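Local coordinates for DNA-binding protein reb1 (PDB 5EYB) that binds specific DNA sequences at the rDNA replication fork barrier and in promoter regions, and has a role in terminating transcription by RNA polymerase I, at residues Q109-F114 / Y123-Q128; E177-L182 / D213-G218; R183-E188 / T194-K199. One frame throughout, in Å; residues are numbered along the deposited sequence.

Contact 1 of 3, residues Q109-F114 / Y123-Q128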
# COMPACT_ATOMS: atom_id res chain seq x y z
N GLN A 109 -10.95 0.15 -26.97
CA GLN A 109 -11.64 0.03 -28.25
C GLN A 109 -12.10 1.40 -28.76
O GLN A 109 -11.99 1.70 -29.94
CB GLN A 109 -12.83 -0.92 -28.14
N GLU A 110 -12.61 2.22 -27.85
CA GLU A 110 -13.07 3.56 -28.20
C GLU A 110 -11.91 4.46 -28.62
O GLU A 110 -12.02 5.21 -29.59
CB GLU A 110 -13.82 4.19 -27.03
CG GLU A 110 -15.19 3.60 -26.79
CD GLU A 110 -16.17 3.92 -27.91
OE1 GLU A 110 -16.45 5.12 -28.12
OE2 GLU A 110 -16.64 2.97 -28.57
N VAL A 111 -10.81 4.39 -27.88
CA VAL A 111 -9.63 5.19 -28.20
C VAL A 111 -9.04 4.78 -29.54
O VAL A 111 -8.68 5.63 -30.36
CB VAL A 111 -8.54 5.06 -27.11
CG1 VAL A 111 -7.25 5.74 -27.57
CG2 VAL A 111 -9.02 5.68 -25.81
N HIS A 112 -8.97 3.47 -29.77
CA HIS A 112 -8.47 2.95 -31.04
C HIS A 112 -9.38 3.36 -32.20
O HIS A 112 -8.90 3.63 -33.29
CB HIS A 112 -8.32 1.43 -30.98
N ASN A 113 -10.68 3.41 -31.95
CA ASN A 113 -11.64 3.86 -32.96
C ASN A 113 -11.49 5.36 -33.22
O ASN A 113 -11.49 5.81 -34.36
CB ASN A 113 -13.07 3.54 -32.54
CG ASN A 113 -13.39 2.06 -32.68
OD1 ASN A 113 -12.49 1.23 -32.79
ND2 ASN A 113 -14.68 1.74 -32.68
N PHE A 114 -11.33 6.12 -32.14
CA PHE A 114 -11.20 7.57 -32.22
C PHE A 114 -9.87 7.96 -32.87
O PHE A 114 -9.80 8.96 -33.59
CB PHE A 114 -11.32 8.20 -30.83
CG PHE A 114 -11.20 9.70 -30.83
CD1 PHE A 114 -12.31 10.50 -31.07
CD2 PHE A 114 -9.99 10.31 -30.58
CE1 PHE A 114 -12.21 11.87 -31.07
CE2 PHE A 114 -9.88 11.69 -30.57
CZ PHE A 114 -10.99 12.47 -30.81
N TYR A 123 0.28 8.88 -29.68
CA TYR A 123 1.03 9.96 -29.06
C TYR A 123 0.27 11.28 -29.21
O TYR A 123 0.11 12.02 -28.24
CB TYR A 123 2.43 10.08 -29.67
CG TYR A 123 3.29 11.12 -28.99
CD1 TYR A 123 3.81 10.91 -27.72
CD2 TYR A 123 3.58 12.33 -29.63
CE1 TYR A 123 4.60 11.86 -27.10
CE2 TYR A 123 4.37 13.29 -29.01
CZ TYR A 123 4.87 13.05 -27.75
OH TYR A 123 5.65 14.00 -27.14
N GLN A 124 -0.20 11.55 -30.43
CA GLN A 124 -0.99 12.75 -30.69
C GLN A 124 -2.25 12.77 -29.83
O GLN A 124 -2.68 13.83 -29.37
CB GLN A 124 -1.37 12.83 -32.17
CG GLN A 124 -0.27 13.39 -33.06
CD GLN A 124 -0.71 13.52 -34.50
OE1 GLN A 124 -1.33 12.62 -35.07
NE2 GLN A 124 -0.39 14.66 -35.11
N PHE A 125 -2.83 11.60 -29.61
CA PHE A 125 -4.01 11.47 -28.76
C PHE A 125 -3.72 11.92 -27.33
O PHE A 125 -4.49 12.67 -26.74
CB PHE A 125 -4.52 10.03 -28.77
CG PHE A 125 -5.67 9.78 -27.85
CD1 PHE A 125 -6.95 10.20 -28.19
CD2 PHE A 125 -5.49 9.13 -26.64
CE1 PHE A 125 -8.02 9.98 -27.34
CE2 PHE A 125 -6.56 8.91 -25.78
CZ PHE A 125 -7.82 9.33 -26.13
N CYS A 126 -2.60 11.46 -26.78
CA CYS A 126 -2.24 11.77 -25.40
C CYS A 126 -1.96 13.25 -25.19
O CYS A 126 -2.34 13.82 -24.17
CB CYS A 126 -1.03 10.95 -24.97
SG CYS A 126 -1.28 9.16 -24.98
N ASN A 127 -1.31 13.87 -26.17
CA ASN A 127 -0.97 15.29 -26.07
C ASN A 127 -2.21 16.18 -26.11
O ASN A 127 -2.28 17.18 -25.41
CB ASN A 127 -0.01 15.69 -27.19
CG ASN A 127 1.40 15.16 -26.96
OD1 ASN A 127 2.24 15.84 -26.37
ND2 ASN A 127 1.65 13.94 -27.42
N GLN A 128 -3.18 15.80 -26.94
CA GLN A 128 -4.42 16.56 -27.05
C GLN A 128 -5.26 16.43 -25.78
O GLN A 128 -5.95 17.37 -25.39
CB GLN A 128 -5.21 16.12 -28.27
CG GLN A 128 -4.59 16.55 -29.59
CD GLN A 128 -4.47 18.06 -29.70
OE1 GLN A 128 -5.45 18.78 -29.59
NE2 GLN A 128 -3.25 18.54 -29.93

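Contact 2 of 3, residues E177-L182 / D213-G218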
# COMPACT_ATOMS: atom_id res chain seq x y z
N GLU A 177 19.36 12.82 -8.71
CA GLU A 177 19.39 14.13 -9.36
C GLU A 177 17.98 14.57 -9.73
O GLU A 177 17.62 15.74 -9.58
CB GLU A 177 20.28 14.10 -10.60
CG GLU A 177 21.68 13.53 -10.35
CD GLU A 177 21.70 12.00 -10.38
OE1 GLU A 177 20.88 11.40 -11.10
OE2 GLU A 177 22.54 11.41 -9.67
N GLU A 178 17.20 13.62 -10.23
CA GLU A 178 15.82 13.89 -10.59
C GLU A 178 15.00 14.25 -9.36
O GLU A 178 14.14 15.13 -9.42
CB GLU A 178 15.22 12.67 -11.29
CG GLU A 178 13.96 12.97 -12.07
CD GLU A 178 13.65 11.89 -13.08
OE1 GLU A 178 12.59 11.98 -13.73
OE2 GLU A 178 14.47 10.95 -13.22
N ASP A 179 15.26 13.57 -8.25
CA ASP A 179 14.63 13.90 -6.98
C ASP A 179 14.97 15.33 -6.57
O ASP A 179 14.12 16.06 -6.06
CB ASP A 179 15.08 12.94 -5.88
CG ASP A 179 14.29 11.64 -5.89
OD1 ASP A 179 13.15 11.64 -6.40
OD2 ASP A 179 14.80 10.63 -5.36
N GLU A 180 16.22 15.71 -6.82
CA GLU A 180 16.71 17.04 -6.47
C GLU A 180 16.11 18.10 -7.39
O GLU A 180 15.73 19.18 -6.94
CB GLU A 180 18.23 17.07 -6.55
CG GLU A 180 18.86 18.38 -6.09
CD GLU A 180 18.69 18.62 -4.60
OE1 GLU A 180 18.33 17.66 -3.87
OE2 GLU A 180 18.91 19.76 -4.16
N GLU A 181 16.03 17.78 -8.68
CA GLU A 181 15.46 18.69 -9.66
C GLU A 181 14.01 18.99 -9.32
O GLU A 181 13.53 20.11 -9.49
CB GLU A 181 15.56 18.10 -11.07
CG GLU A 181 15.12 19.06 -12.16
CD GLU A 181 16.12 20.18 -12.39
OE1 GLU A 181 17.27 20.05 -11.92
OE2 GLU A 181 15.76 21.18 -13.05
N LEU A 182 13.31 17.97 -8.82
CA LEU A 182 11.93 18.14 -8.39
C LEU A 182 11.85 19.09 -7.21
O LEU A 182 11.03 20.00 -7.19
CB LEU A 182 11.32 16.79 -8.01
CG LEU A 182 9.93 16.88 -7.39
CD1 LEU A 182 8.92 17.36 -8.42
CD2 LEU A 182 9.51 15.54 -6.80
N ASP A 213 5.51 11.93 -0.65
CA ASP A 213 5.84 10.68 0.03
C ASP A 213 7.34 10.39 0.14
O ASP A 213 7.73 9.45 0.82
CB ASP A 213 5.15 9.51 -0.68
CG ASP A 213 3.64 9.54 -0.50
OD1 ASP A 213 3.18 9.86 0.61
OD2 ASP A 213 2.92 9.24 -1.48
N VAL A 214 8.18 11.19 -0.51
CA VAL A 214 9.62 10.94 -0.45
C VAL A 214 10.46 12.21 -0.27
O VAL A 214 11.14 12.36 0.75
CB VAL A 214 10.12 10.23 -1.72
CG1 VAL A 214 11.63 10.05 -1.65
CG2 VAL A 214 9.44 8.87 -1.90
N VAL A 215 10.42 13.10 -1.25
CA VAL A 215 11.35 14.22 -1.32
C VAL A 215 11.06 15.33 -0.29
O VAL A 215 11.99 15.97 0.19
CB VAL A 215 11.36 14.82 -2.74
CG1 VAL A 215 12.37 15.96 -2.85
CG2 VAL A 215 11.69 13.73 -3.76
N ARG A 216 9.79 15.54 0.05
CA ARG A 216 9.43 16.58 1.03
C ARG A 216 10.17 16.40 2.35
O ARG A 216 10.53 17.38 3.00
CB ARG A 216 7.92 16.58 1.29
CG ARG A 216 7.47 17.70 2.23
CD ARG A 216 5.97 17.71 2.49
NE ARG A 216 5.54 18.93 3.18
CZ ARG A 216 5.13 20.03 2.57
NH1 ARG A 216 5.08 20.08 1.25
NH2 ARG A 216 4.76 21.09 3.27
N PHE A 217 10.39 15.15 2.74
CA PHE A 217 11.01 14.85 4.02
C PHE A 217 12.50 15.14 4.01
O PHE A 217 13.11 15.39 5.05
CB PHE A 217 10.76 13.39 4.40
CG PHE A 217 9.32 13.08 4.68
CD1 PHE A 217 8.80 13.25 5.95
CD2 PHE A 217 8.49 12.63 3.67
CE1 PHE A 217 7.47 12.97 6.21
CE2 PHE A 217 7.16 12.35 3.93
CZ PHE A 217 6.65 12.52 5.20
N GLY A 218 13.09 15.12 2.82
CA GLY A 218 14.51 15.35 2.67
C GLY A 218 15.34 14.23 3.27
O GLY A 218 15.20 13.07 2.87

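Contact 3 of 3, residues R183-E188 / T194-K199. With nucleotides of chain B.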
# COMPACT_ATOMS: atom_id res chain seq x y z
N ARG A 183 12.72 18.88 -6.22
CA ARG A 183 12.77 19.72 -5.03
C ARG A 183 12.94 21.19 -5.38
O ARG A 183 12.19 22.04 -4.89
CB ARG A 183 13.92 19.28 -4.12
CG ARG A 183 13.97 20.01 -2.79
CD ARG A 183 15.26 19.71 -2.03
NE ARG A 183 16.43 20.20 -2.75
CZ ARG A 183 16.83 21.47 -2.76
NH1 ARG A 183 16.14 22.40 -2.10
NH2 ARG A 183 17.91 21.82 -3.44
N LYS A 184 13.91 21.48 -6.23
CA LYS A 184 14.21 22.85 -6.63
C LYS A 184 13.05 23.49 -7.39
O LYS A 184 12.82 24.69 -7.29
CB LYS A 184 15.48 22.89 -7.47
CG LYS A 184 16.74 22.62 -6.67
CD LYS A 184 18.00 22.71 -7.52
CE LYS A 184 18.11 21.54 -8.49
NZ LYS A 184 19.49 21.43 -9.04
N ASN A 185 12.33 22.68 -8.16
CA ASN A 185 11.15 23.16 -8.87
C ASN A 185 10.04 23.54 -7.90
O ASN A 185 9.32 24.52 -8.11
CB ASN A 185 10.66 22.11 -9.86
CG ASN A 185 11.30 22.26 -11.23
OD1 ASN A 185 11.38 23.36 -11.77
ND2 ASN A 185 11.76 21.15 -11.79
N VAL A 186 9.89 22.75 -6.84
CA VAL A 186 8.89 23.04 -5.82
C VAL A 186 9.30 24.29 -5.03
O VAL A 186 8.45 25.10 -4.65
CB VAL A 186 8.68 21.84 -4.87
CG1 VAL A 186 7.64 22.16 -3.81
CG2 VAL A 186 8.26 20.62 -5.66
N VAL A 187 10.59 24.45 -4.80
CA VAL A 187 11.10 25.65 -4.13
C VAL A 187 10.89 26.87 -5.03
O VAL A 187 10.59 27.97 -4.57
CB VAL A 187 12.59 25.53 -3.77
CG1 VAL A 187 13.10 26.81 -3.15
CG2 VAL A 187 12.81 24.37 -2.81
N GLU A 188 11.02 26.66 -6.34
CA GLU A 188 10.92 27.75 -7.29
C GLU A 188 9.48 28.12 -7.63
O GLU A 188 9.14 29.30 -7.66
CB GLU A 188 11.68 27.40 -8.58
CG GLU A 188 11.63 28.48 -9.64
CD GLU A 188 12.40 29.73 -9.26
OE1 GLU A 188 13.09 29.72 -8.21
OE2 GLU A 188 12.33 30.72 -10.01
N THR A 194 1.42 20.48 -12.54
CA THR A 194 1.24 20.49 -13.98
C THR A 194 2.36 21.28 -14.66
O THR A 194 2.94 20.84 -15.65
CB THR A 194 -0.13 21.08 -14.38
OG1 THR A 194 -1.17 20.35 -13.73
CG2 THR A 194 -0.33 21.02 -15.88
N LYS A 195 2.67 22.45 -14.10
CA LYS A 195 3.77 23.27 -14.58
C LYS A 195 5.10 22.54 -14.39
O LYS A 195 5.93 22.49 -15.30
CB LYS A 195 3.80 24.62 -13.87
CG LYS A 195 5.01 25.47 -14.17
CD LYS A 195 5.03 26.71 -13.29
CE LYS A 195 4.37 27.89 -13.98
NZ LYS A 195 5.20 28.38 -15.11
N ILE A 196 5.29 21.98 -13.20
CA ILE A 196 6.50 21.25 -12.87
C ILE A 196 6.62 19.98 -13.71
O ILE A 196 7.67 19.68 -14.27
CB ILE A 196 6.56 20.90 -11.38
CG1 ILE A 196 6.78 22.16 -10.55
CG2 ILE A 196 7.65 19.88 -11.10
CD1 ILE A 196 6.92 21.91 -9.07
N GLY A 197 5.51 19.24 -13.79
CA GLY A 197 5.47 18.00 -14.54
C GLY A 197 5.93 18.15 -15.98
O GLY A 197 6.67 17.30 -16.49
N ARG A 198 5.49 19.21 -16.64
CA ARG A 198 5.87 19.46 -18.03
C ARG A 198 7.35 19.81 -18.15
O ARG A 198 7.98 19.50 -19.16
CB ARG A 198 5.03 20.58 -18.63
CG ARG A 198 3.55 20.23 -18.73
CD ARG A 198 2.76 21.33 -19.43
NE ARG A 198 1.33 21.11 -19.30
CZ ARG A 198 0.61 20.35 -20.11
NH1 ARG A 198 1.19 19.73 -21.14
NH2 ARG A 198 -0.70 20.20 -19.91
N LYS A 199 7.90 20.45 -17.12
CA LYS A 199 9.31 20.81 -17.12
C LYS A 199 10.19 19.56 -16.98
O LYS A 199 11.28 19.50 -17.56
CB LYS A 199 9.61 21.81 -16.00
CG LYS A 199 9.13 23.23 -16.28
CD LYS A 199 9.20 24.11 -15.03
CE LYS A 199 9.85 25.46 -15.32
NZ LYS A 199 9.20 26.19 -16.44
P DA B 10 -1.73 22.01 -10.54
OP1 DA B 10 -0.78 23.14 -10.59
OP2 DA B 10 -1.42 20.74 -11.22
O5' DA B 10 -2.03 21.68 -9.00
C5' DA B 10 -2.63 22.66 -8.17
C4' DA B 10 -3.32 22.01 -6.99
O4' DA B 10 -4.42 21.20 -7.46
C3' DA B 10 -2.43 21.07 -6.15
O3' DA B 10 -2.54 21.43 -4.77
C2' DA B 10 -3.02 19.69 -6.42
C1' DA B 10 -4.47 20.02 -6.70
N9 DA B 10 -5.18 18.99 -7.45
C8 DA B 10 -4.80 18.42 -8.63
N7 DA B 10 -5.63 17.51 -9.07
C5 DA B 10 -6.63 17.48 -8.11
C6 DA B 10 -7.82 16.73 -7.99
N6 DA B 10 -8.20 15.81 -8.89
N1 DA B 10 -8.59 16.95 -6.91
C2 DA B 10 -8.20 17.86 -6.01
N3 DA B 10 -7.11 18.63 -6.02
C4 DA B 10 -6.37 18.39 -7.11
P DT B 9 -4.78 21.62 -16.48
OP1 DT B 9 -3.86 22.64 -17.01
OP2 DT B 9 -4.68 20.22 -16.96
O5' DT B 9 -4.69 21.63 -14.89
C5' DT B 9 -4.92 22.85 -14.19
C4' DT B 9 -4.98 22.62 -12.68
O4' DT B 9 -6.22 21.95 -12.34
C3' DT B 9 -3.85 21.76 -12.09
O3' DT B 9 -3.15 22.51 -11.10
C2' DT B 9 -4.58 20.55 -11.48
C1' DT B 9 -5.98 21.10 -11.25
N1 DT B 9 -7.06 20.05 -11.22
C2 DT B 9 -7.88 19.97 -10.12
O2 DT B 9 -7.77 20.69 -9.15
N3 DT B 9 -8.83 18.99 -10.19
C4 DT B 9 -9.05 18.11 -11.23
O4 DT B 9 -9.94 17.26 -11.20
C5 DT B 9 -8.16 18.25 -12.36
C7 DT B 9 -8.31 17.34 -13.54
C6 DT B 9 -7.22 19.21 -12.30

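Contact 1 of 3, residues Q109-F114 / Y123-Q128
The ring of Phe125 carries this contact: Val111 CG1 lies over one of its faces, 3.9 Å from the centroid and only 18° off the ring normal, which is CH-pi geometry. CG1 sits toward the rim, nearest Phe125 CE2. It alone lies over the face; Val111 CG2 comes down beside the rim, 3.9 Å from Phe125 CZ. Phe114 approaches differently. Its ring meets that of Phe125 rim to rim, neither lying over the other, with centroids 6.0 Å apart and planes at 66°; Phe114 CD2 to Phe125 CE1, at 3.8 Å, is the closest pair. With CG anti to the backbone N (chi1 176°), the Phe125 ring extends toward helix 101-116, one face to Val111 and its CD1-CE1 rim to Phe114, two residues that stand one turn apart on that helix. No hydrogen bond joins 109-114 to 123-128, and burial of apolar surface accounts for the contact. On the far side of the second helix, Asn127 ND2 donates to Tyr123 O (2.6 Å) from above the carbonyl plane, and the same nitrogen lies over the centre of the Tyr123 ring. Shortening Phe125 to an alanine would probably leave Val111 without the ring face it packs on and open a gap beside Phe114. Phe141 of helix 136-147 and Tyr165 of a loop both meet the Phe125 ring edge-to-face, completing an aromatic cluster in the apolar core of a small all-helical Myb-associated domain, whose family belongs to the helix-turn-helix clan.

Contact 2 of 3, residues E177-L182 / D213-G218
Asp179 and Val215 are the closest backbone points, their CA atoms 6.5 Å apart, where helix 176-189 passes the end of helix 204-215, a region with a wider pi-type turn at 213-215 that runs into a type I turn from Val215 to Gly218. The turn is closed by Gly218 N bonding to Val215 O at 3.0 Å, and Gly218 has a positive phi of 68° as the chain leaves helical geometry. Val215 supplies the contact from the second segment, and its two methyls do separate work. Val215 CG1 rests by the backbone, 3.7 Å from Asp179 O. Val215 CG2 turns to the side chains: it lies 3.7 Å from Asp179 OD1 and 4.2 Å from Leu182 CD2, thereby touching residues one helical turn apart. The valine holds CG1 anti to the backbone N (chi1 -178°) and CG2 beside that nitrogen, which sends CG1 to the backbone carbonyl and CG2 to the side chains. The approach of a methyl to the carboxylate is van der Waals contact, not a polar bond; the charge of Asp179 is answered by Arg210, whose NH1 forms a salt bridge with OD2. Arg210 also touches Val215 and Leu182, and therefore borders the contact from within helix 204-215. No hydrogen bond crosses between 177-182 and 213-218; the contact is van der Waals packing of the Val215 methyls on Asp179 and, more loosely, Leu182, with the Asp179-Arg210 salt bridge at its edge. Leu182 continues inward onto Cys207 and Trp211, while Asp179 touches Trp174. Packing of the first helix of the repeat against its third, beside tryptophans of the core, is the pattern of a Myb-type DNA-binding domain, in which the third helix belongs to the predicted helix-turn-helix motif.

Contact 3 of 3, residues R183-E188 / T194-K199
OP2 of DA10 of chain B is gripped by two donors from Thr194: the hydroxyl OG1 at 2.6 Å and, more weakly, the backbone N at 3.1 Å with an N-H...O angle of 132°. Both can reach one phosphate oxygen because OG1 stands beside the backbone N and anti to the carbonyl carbon (chi1 -57°). Thr194 lies near the amino end of helix 193-199, and the helix dipole there would probably add to the attraction of the phosphate. The bonds go to the sugar-phosphate backbone and not to a base, so by themselves they read no sequence. Away from the DNA, the same short helix packs on 183-188 through Ile196. Ile196 CD1 is the probing atom: it lies 3.7 Å from Asn185 O and 3.9 Å from Val186 CG2, fitting against the backbone between these two consecutive residues. Asn185 CB also meets Ile196 CD1, at 3.8 Å, so it is the aliphatic root of the asparagine that contributes here. Its amide end passes instead by the aliphatic part of Lys199, with Asn185 OD1 4.0 Å from Lys199 CD, a contact of hydrocarbon and oxygen and not a hydrogen bond. None crosses between the two segments. Their axes approach to 10.4 Å, with N-to-C directions at 142°, so the helices run roughly antiparallel. Ile196 also reaches Leu182 one turn earlier on helix 176-189. Val186 touches Trp211 of helix 204-215, and Arg183 packs on Trp211 and Val215. Helix 176-189 is thus flanked by both helices of the predicted helix-turn-helix, while Arg198 NH2 bonds to Trp130 O, toward the preceding Myb-associated domain.

Overall arrangement
Contacts 2 and 3 belong to one Myb repeat, their centres 11 Å apart, and contact 3 is nested in the chain loop that contact 2 closes. Both use helix 176-189, and they touch directly: Val215 CG1 lies 3.9 Å from Arg183 CB, and Leu182 CD1 equally far from Ile196 CG2. Contact 1 precedes them in the Myb-associated domain, its centre 32 Å from that of contact 2 and 27 Å from that of contact 3, although its nearest atoms come within about 6 Å of contact 3. All three lie near DNA: contact 3 bonds a phosphate, while contacts 1 and 2 approach it to about 6 and 4 Å between nearest atoms.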